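PDB 3TPA: heme-binding protein A from Haemophilus parasuis 29755, which probably binds glutathione in the periplasm as the solute-binding protein of an ABC importer, despite a name that refers to heme. Local coordinates for residues A[396-399]-A[400-404]; A[229-232]-A[233-237]. The protein carries 1 engineered substitution. All coordinates share one frame; numbering follows the deposited sequence.

Contact 1. Residues A[396-399]-A[400-404]; sequences FNKR and TREGE
Thr400 OG1 donates to Phe396 O at 2.7 Å, the shortest hydrogen bond between the two halves of this helix end. With OG1 set beside its own backbone N (chi1 -72°), the threonine hydroxyl reaches back one turn to the same carbonyl oxygen that Thr400 N meets only weakly. That hydroxyl also bonds to Tyr410, whose ring meets Phe396, so a buried polar group is satisfied twice against the strand side of the helix. Arg401 N to Asn397 O and Glu402 N to Lys398 O continue the helical pattern. The pattern changes at Glu404 N, which reaches five residues back to Arg399 O over 2.9 Å, while Gly403 N bonds to Thr400 O. This is a Schellman motif, and Gly403, with phi 85°, takes a backbone shape that would press a beta carbon against the preceding carbonyl.

Side chains close over the exposed flank. In one of two modelled conformers, Arg401 bends at chi3 (-73°) and folds its guanidinium back, one face lying over Asn397 O and Lys398 N. Lys398 extends outward, and Glu402 OE2 rests on Lys398 CE at 3.3 Å, with Lys398 NZ 4.3 Å off, too far for a salt bridge. Glu404 likewise brings OE2 over the aliphatic part of Arg399, 3.2 Å from Arg399 CG; the two are joined by a water that accepts from Arg399 NH1 and donates to Glu404 OE1.

The outer charges thus probably attract without direct pairing, Arg399 and Glu404 being linked through water. The helix itself is ended by the bonds of Glu404 N and Gly403 N, while the threonine hydroxyl reinforces the last turn and ties it to Tyr410 OH.

Contact 2. Residues A[229-232]-A[233-237]; sequences AGTR and YAKLK
Lys235 N donates to Thr231 O at 2.9 Å, the shortest of four regular i to i+4 bonds that join the two turns. Along the same side Thr231 and Lys235 run next to each other in one direction, and Thr231 CG2 touches the lysine chain at van der Waals distance, 4.1 Å from Lys235 CD. Lys235 NZ goes on to a salt bridge with Glu240.

The bend of Arg232 at chi3 (-69°) turns its guanidinium back toward the start of the helix, where Ala229 CA lies 3.3 Å above one face of the Arg232 group, toward the rim. Its NH1 bonds to Thr226 O, NE to Asp245 O and NH2 to Phe246 O, so the buried charge is probably offset by carbonyls just before the helix and just after strand 243-244. Tyr233 sends its ring away from the first turn to helix 249-255 and its OH to Asp258, while Leu236 packs on Ile244 and Ile261. Lys237 CE sits 3.5 Å above one face of the Tyr233 ring, offset toward the rim.

Tyr233, Leu236 and Arg232 inward, Gly230, Thr231 and Ala234 outward and the lysines at the margin make this an amphipathic alpha-helix, lying against the edge of the mixed sheet that contains strands 220-225 and 243-244.

Overall arrangement
Contacts 1 and 2 are each local, within one helix, and lie in distant parts of the chain: their centres are 41 Å apart and their nearest atoms about 25 Å. Both are partly buried, with an inner side on a sheet; the outer side is charged in contact 1, but small and mostly uncharged in contact 2. Contact 1 ends helix 393-401 beside the six-stranded sheet through strand 351-356, whereas contact 2 spans helix 229-237 next to strand 243-244 of another sheet. The long strand 261-276 belongs to the first of these sheets and also touches contact 2. Their chemistry follows position: 400-404 breaks the helical pattern at a glycine, while 229-237 keeps it and buries an arginine among carbonyls.

Contact 1. Residues A[396-399]-A[400-404]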
ATOM      1  N   PHE A 396      12.978  -3.119  18.815  1.00 17.22           N
ATOM      2  CA  PHE A 396      12.444  -4.266  18.088  1.00 17.57           C
ATOM      3  C   PHE A 396      12.894  -4.195  16.637  1.00 15.44           C
ATOM      4  O   PHE A 396      13.445  -5.146  16.087  1.00 19.70           O
ATOM      5  CB  PHE A 396      10.914  -4.239  18.191  1.00 19.45           C
ATOM      6  CG  PHE A 396      10.205  -5.268  17.339  1.00 17.04           C
ATOM      7  CD1 PHE A 396      10.097  -6.581  17.754  1.00 13.76           C
ATOM      8  CD2 PHE A 396       9.610  -4.894  16.132  1.00 20.97           C
ATOM      9  CE1 PHE A 396       9.424  -7.522  16.973  1.00 13.60           C
ATOM     10  CE2 PHE A 396       8.935  -5.819  15.345  1.00 10.94           C
ATOM     11  CZ  PHE A 396       8.836  -7.133  15.772  1.00 12.54           C
ATOM     12  N   ASN A 397      12.674  -3.042  16.023  1.00 16.76           N
ATOM     13  CA  ASN A 397      13.059  -2.842  14.633  1.00 21.97           C
ATOM     14  C   ASN A 397      14.558  -2.785  14.377  1.00 23.47           C
ATOM     15  O   ASN A 397      15.036  -3.374  13.422  1.00 20.52           O
ATOM     16  CB  ASN A 397      12.398  -1.588  14.066  1.00 26.00           C
ATOM     17  CG  ASN A 397      10.935  -1.802  13.779  1.00 29.67           C
ATOM     18  OD1 ASN A 397      10.546  -2.867  13.303  1.00 31.66           O
ATOM     19  ND2 ASN A 397      10.115  -0.808  14.081  1.00 32.89           N
ATOM     20  N   LYS A 398      15.298  -2.063  15.209  1.00 21.15           N
ATOM     21  CA  LYS A 398      16.726  -1.890  14.949  1.00 22.69           C
ATOM     22  C   LYS A 398      17.492  -3.188  15.185  1.00 21.93           C
ATOM     23  O   LYS A 398      18.361  -3.556  14.406  1.00 24.91           O
ATOM     24  CB  LYS A 398      17.318  -0.756  15.787  1.00 19.62           C
ATOM     25  CG  LYS A 398      18.753  -0.431  15.431  1.00 21.79           C
ATOM     26  CD  LYS A 398      19.287   0.698  16.297  1.00 26.53           C
ATOM     27  CE  LYS A 398      20.704   1.074  15.876  1.00 29.54           C
ATOM     28  NZ  LYS A 398      21.341   2.003  16.845  1.00 47.08           N
ATOM     29  N   ARG A 399      17.154  -3.903  16.245  1.00 19.87           N
ATOM     30  CA  ARG A 399      17.885  -5.139  16.521  1.00 20.71           C
ATOM     31  C   ARG A 399      17.439  -6.294  15.641  1.00 20.91           C
ATOM     32  O   ARG A 399      18.123  -7.304  15.544  1.00 26.57           O
ATOM     33  CB  ARG A 399      17.781  -5.526  17.991  1.00 24.43           C
ATOM     34  CG  ARG A 399      18.350  -4.484  18.917  1.00 29.88           C
ATOM     35  CD  ARG A 399      18.164  -4.896  20.347  1.00 33.90           C
ATOM     36  NE  ARG A 399      18.388  -3.771  21.236  1.00 43.51           N
ATOM     37  CZ  ARG A 399      18.400  -3.865  22.559  1.00 37.81           C
ATOM     38  NH1 ARG A 399      18.206  -5.039  23.136  1.00 35.94           N
ATOM     39  NH2 ARG A 399      18.615  -2.789  23.294  1.00 37.38           N
ATOM     40  N   THR A 400      16.281  -6.153  15.014  1.00 16.84           N
ATOM     41  CA  THR A 400      15.862  -7.137  14.033  1.00 16.32           C
ATOM     42  C   THR A 400      16.686  -6.930  12.760  1.00 17.33           C
ATOM     43  O   THR A 400      17.280  -7.879  12.241  1.00 16.04           O
ATOM     44  CB  THR A 400      14.354  -7.059  13.735  1.00 17.28           C
ATOM     45  OG1 THR A 400      13.617  -7.553  14.858  1.00 21.48           O
ATOM     46  CG2 THR A 400      14.005  -7.909  12.523  1.00  9.96           C
ATOM     47  N   ARG A 401      16.724  -5.686  12.269  1.00 14.07           N
ATOM     48  CA  ARG A 401      17.512  -5.360  11.088  0.52 17.65           C
ATOM     49  C   ARG A 401      18.968  -5.799  11.262  1.00 21.00           C
ATOM     50  O   ARG A 401      19.597  -6.286  10.326  1.00 17.79           O
ATOM     51  CB  ARG A 401      17.423  -3.858  10.777  0.52 17.07           C
ATOM     52  CG  ARG A 401      16.008  -3.395  10.427  0.52 17.91           C
ATOM     53  CD  ARG A 401      15.970  -1.939   9.965  0.52 20.30           C
ATOM     54  NE  ARG A 401      16.170  -0.987  11.056  0.52 22.69           N
ATOM     55  CZ  ARG A 401      15.201  -0.263  11.615  0.52 22.47           C
ATOM     56  NH1 ARG A 401      13.950  -0.369  11.193  0.52 23.40           N
ATOM     57  NH2 ARG A 401      15.482   0.582  12.596  0.52 10.12           N
ATOM     58  N   GLU A 402      19.495  -5.646  12.470  1.00 20.67           N
ATOM     59  CA  GLU A 402      20.888  -6.008  12.737  1.00 19.37           C
ATOM     60  C   GLU A 402      21.136  -7.493  12.967  1.00 18.72           C
ATOM     61  O   GLU A 402      22.276  -7.910  13.127  1.00 19.90           O
ATOM     62  CB  GLU A 402      21.419  -5.200  13.919  1.00 22.09           C
ATOM     63  CG  GLU A 402      21.537  -3.718  13.610  1.00 26.41           C
ATOM     64  CD  GLU A 402      21.782  -2.902  14.848  1.00 31.67           C
ATOM     65  OE1 GLU A 402      21.727  -3.486  15.950  1.00 33.37           O
ATOM     66  OE2 GLU A 402      22.018  -1.683  14.715  1.00 23.75           O
ATOM     67  N   GLY A 403      20.078  -8.299  12.993  1.00 18.63           N
ATOM     68  CA  GLY A 403      20.257  -9.743  13.101  1.00 17.35           C
ATOM     69  C   GLY A 403      20.409 -10.305  14.505  1.00 17.95           C
ATOM     70  O   GLY A 403      20.912 -11.411  14.683  1.00 19.76           O
ATOM     71  N   GLU A 404      19.966  -9.558  15.510  1.00 21.37           N
ATOM     72  CA  GLU A 404      19.945 -10.078  16.879  1.00 23.94           C
ATOM     73  C   GLU A 404      18.815 -11.071  17.164  1.00 25.64           C
ATOM     74  O   GLU A 404      18.949 -11.935  18.031  1.00 27.29           O
ATOM     75  CB  GLU A 404      19.841  -8.940  17.891  1.00 28.88           C
ATOM     76  CG  GLU A 404      21.113  -8.139  18.075  1.00 41.76           C
ATOM     77  CD  GLU A 404      21.026  -7.219  19.273  1.00 54.06           C
ATOM     78  OE1 GLU A 404      20.753  -7.717  20.392  1.00 57.48           O
ATOM     79  OE2 GLU A 404      21.213  -5.998  19.089  1.00 51.40           O
TER
HETATM   80  O   HOH W   1      18.600  -7.602  22.381  1.00 49.30           O

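Contact 2. Residues A[229-232]-A[233-237]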
ATOM      1  N   ALA A 229     -16.009   4.160  16.576  1.00 16.85           N
ATOM      2  CA  ALA A 229     -16.329   3.064  15.647  1.00 21.35           C
ATOM      3  C   ALA A 229     -17.775   2.591  15.772  1.00 25.44           C
ATOM      4  O   ALA A 229     -18.434   2.316  14.766  1.00 23.64           O
ATOM      5  CB  ALA A 229     -15.400   1.896  15.862  1.00 16.86           C
ATOM      6  N   GLY A 230     -18.248   2.472  17.010  1.00 22.67           N
ATOM      7  CA  GLY A 230     -19.605   2.012  17.273  1.00 19.57           C
ATOM      8  C   GLY A 230     -20.624   2.988  16.732  1.00 22.34           C
ATOM      9  O   GLY A 230     -21.677   2.598  16.222  1.00 23.27           O
ATOM     10  N   THR A 231     -20.301   4.272  16.849  1.00 19.09           N
ATOM     11  CA  THR A 231     -21.182   5.333  16.388  1.00 18.39           C
ATOM     12  C   THR A 231     -21.243   5.381  14.860  1.00 23.79           C
ATOM     13  O   THR A 231     -22.309   5.563  14.275  1.00 31.74           O
ATOM     14  CB  THR A 231     -20.742   6.706  16.947  1.00 26.37           C
ATOM     15  OG1 THR A 231     -20.810   6.671  18.380  1.00 26.92           O
ATOM     16  CG2 THR A 231     -21.636   7.829  16.414  1.00 22.36           C
ATOM     17  N   ARG A 232     -20.091   5.222  14.220  1.00 27.05           N
ATOM     18  CA  ARG A 232     -20.044   5.103  12.764  1.00 24.20           C
ATOM     19  C   ARG A 232     -20.958   3.962  12.297  1.00 18.62           C
ATOM     20  O   ARG A 232     -21.778   4.149  11.408  1.00 20.59           O
ATOM     21  CB  ARG A 232     -18.603   4.900  12.260  1.00 19.70           C
ATOM     22  CG  ARG A 232     -17.670   6.115  12.447  1.00 17.89           C
ATOM     23  CD  ARG A 232     -16.385   6.041  11.573  1.00 16.30           C
ATOM     24  NE  ARG A 232     -15.452   4.991  11.993  1.00 21.55           N
ATOM     25  CZ  ARG A 232     -14.727   5.024  13.106  1.00 20.38           C
ATOM     26  NH1 ARG A 232     -14.818   6.057  13.944  1.00 17.82           N
ATOM     27  NH2 ARG A 232     -13.910   4.023  13.391  1.00 15.30           N
ATOM     28  N   TYR A 233     -20.818   2.784  12.898  1.00 14.93           N
ATOM     29  CA  TYR A 233     -21.688   1.654  12.557  1.00 15.73           C
ATOM     30  C   TYR A 233     -23.171   2.027  12.711  1.00 24.52           C
ATOM     31  O   TYR A 233     -23.952   1.906  11.765  1.00 25.40           O
ATOM     32  CB  TYR A 233     -21.358   0.453  13.444  1.00 21.11           C
ATOM     33  CG  TYR A 233     -22.227  -0.783  13.258  1.00 23.14           C
ATOM     34  CD1 TYR A 233     -22.892  -1.043  12.057  1.00 20.33           C
ATOM     35  CD2 TYR A 233     -22.364  -1.699  14.292  1.00 24.91           C
ATOM     36  CE1 TYR A 233     -23.676  -2.187  11.907  1.00 20.25           C
ATOM     37  CE2 TYR A 233     -23.137  -2.835  14.152  1.00 31.37           C
ATOM     38  CZ  TYR A 233     -23.791  -3.080  12.968  1.00 28.88           C
ATOM     39  OH  TYR A 233     -24.555  -4.223  12.884  1.00 28.46           O
ATOM     40  N   ALA A 234     -23.542   2.496  13.901  1.00 24.38           N
ATOM     41  CA  ALA A 234     -24.936   2.851  14.203  1.00 25.42           C
ATOM     42  C   ALA A 234     -25.493   3.809  13.155  1.00 27.84           C
ATOM     43  O   ALA A 234     -26.597   3.619  12.656  1.00 25.32           O
ATOM     44  CB  ALA A 234     -25.034   3.487  15.582  1.00 27.18           C
ATOM     45  N   LYS A 235     -24.710   4.829  12.812  1.00 24.69           N
ATOM     46  CA  LYS A 235     -25.186   5.850  11.881  1.00 27.85           C
ATOM     47  C   LYS A 235     -25.320   5.310  10.472  1.00 21.06           C
ATOM     48  O   LYS A 235     -26.155   5.773   9.700  1.00 20.24           O
ATOM     49  CB  LYS A 235     -24.290   7.095  11.901  1.00 25.52           C
ATOM     50  CG  LYS A 235     -24.552   7.991  13.102  1.00 31.55           C
ATOM     51  CD  LYS A 235     -23.621   9.187  13.150  1.00 32.03           C
ATOM     52  CE  LYS A 235     -24.263  10.399  12.514  1.00 31.60           C
ATOM     53  NZ  LYS A 235     -25.413  10.869  13.327  1.00 30.76           N
ATOM     54  N   LEU A 236     -24.483   4.331  10.142  1.00 26.97           N
ATOM     55  CA  LEU A 236     -24.503   3.715   8.817  1.00 25.22           C
ATOM     56  C   LEU A 236     -25.824   2.970   8.638  1.00 24.69           C
ATOM     57  O   LEU A 236     -26.516   3.149   7.642  1.00 29.55           O
ATOM     58  CB  LEU A 236     -23.313   2.759   8.649  1.00 21.59           C
ATOM     59  CG  LEU A 236     -23.093   2.094   7.291  1.00 19.55           C
ATOM     60  CD1 LEU A 236     -22.642   3.117   6.265  1.00 20.37           C
ATOM     61  CD2 LEU A 236     -22.060   0.989   7.425  1.00 20.73           C
ATOM     62  N   LYS A 237     -26.173   2.140   9.617  1.00 25.09           N
ATOM     63  CA  LYS A 237     -27.489   1.490   9.632  1.00 30.26           C
ATOM     64  C   LYS A 237     -28.597   2.523   9.499  1.00 33.40           C
ATOM     65  O   LYS A 237     -29.518   2.366   8.702  1.00 30.83           O
ATOM     66  CB  LYS A 237     -27.691   0.672  10.914  1.00 27.08           C
ATOM     67  CG  LYS A 237     -26.877  -0.599  10.946  1.00 34.36           C
ATOM     68  CD  LYS A 237     -27.323  -1.538  12.053  1.00 44.19           C
ATOM     69  CE  LYS A 237     -26.799  -1.081  13.405  1.00 49.15           C
ATOM     70  NZ  LYS A 237     -27.134  -2.049  14.488  1.00 49.53           N
TER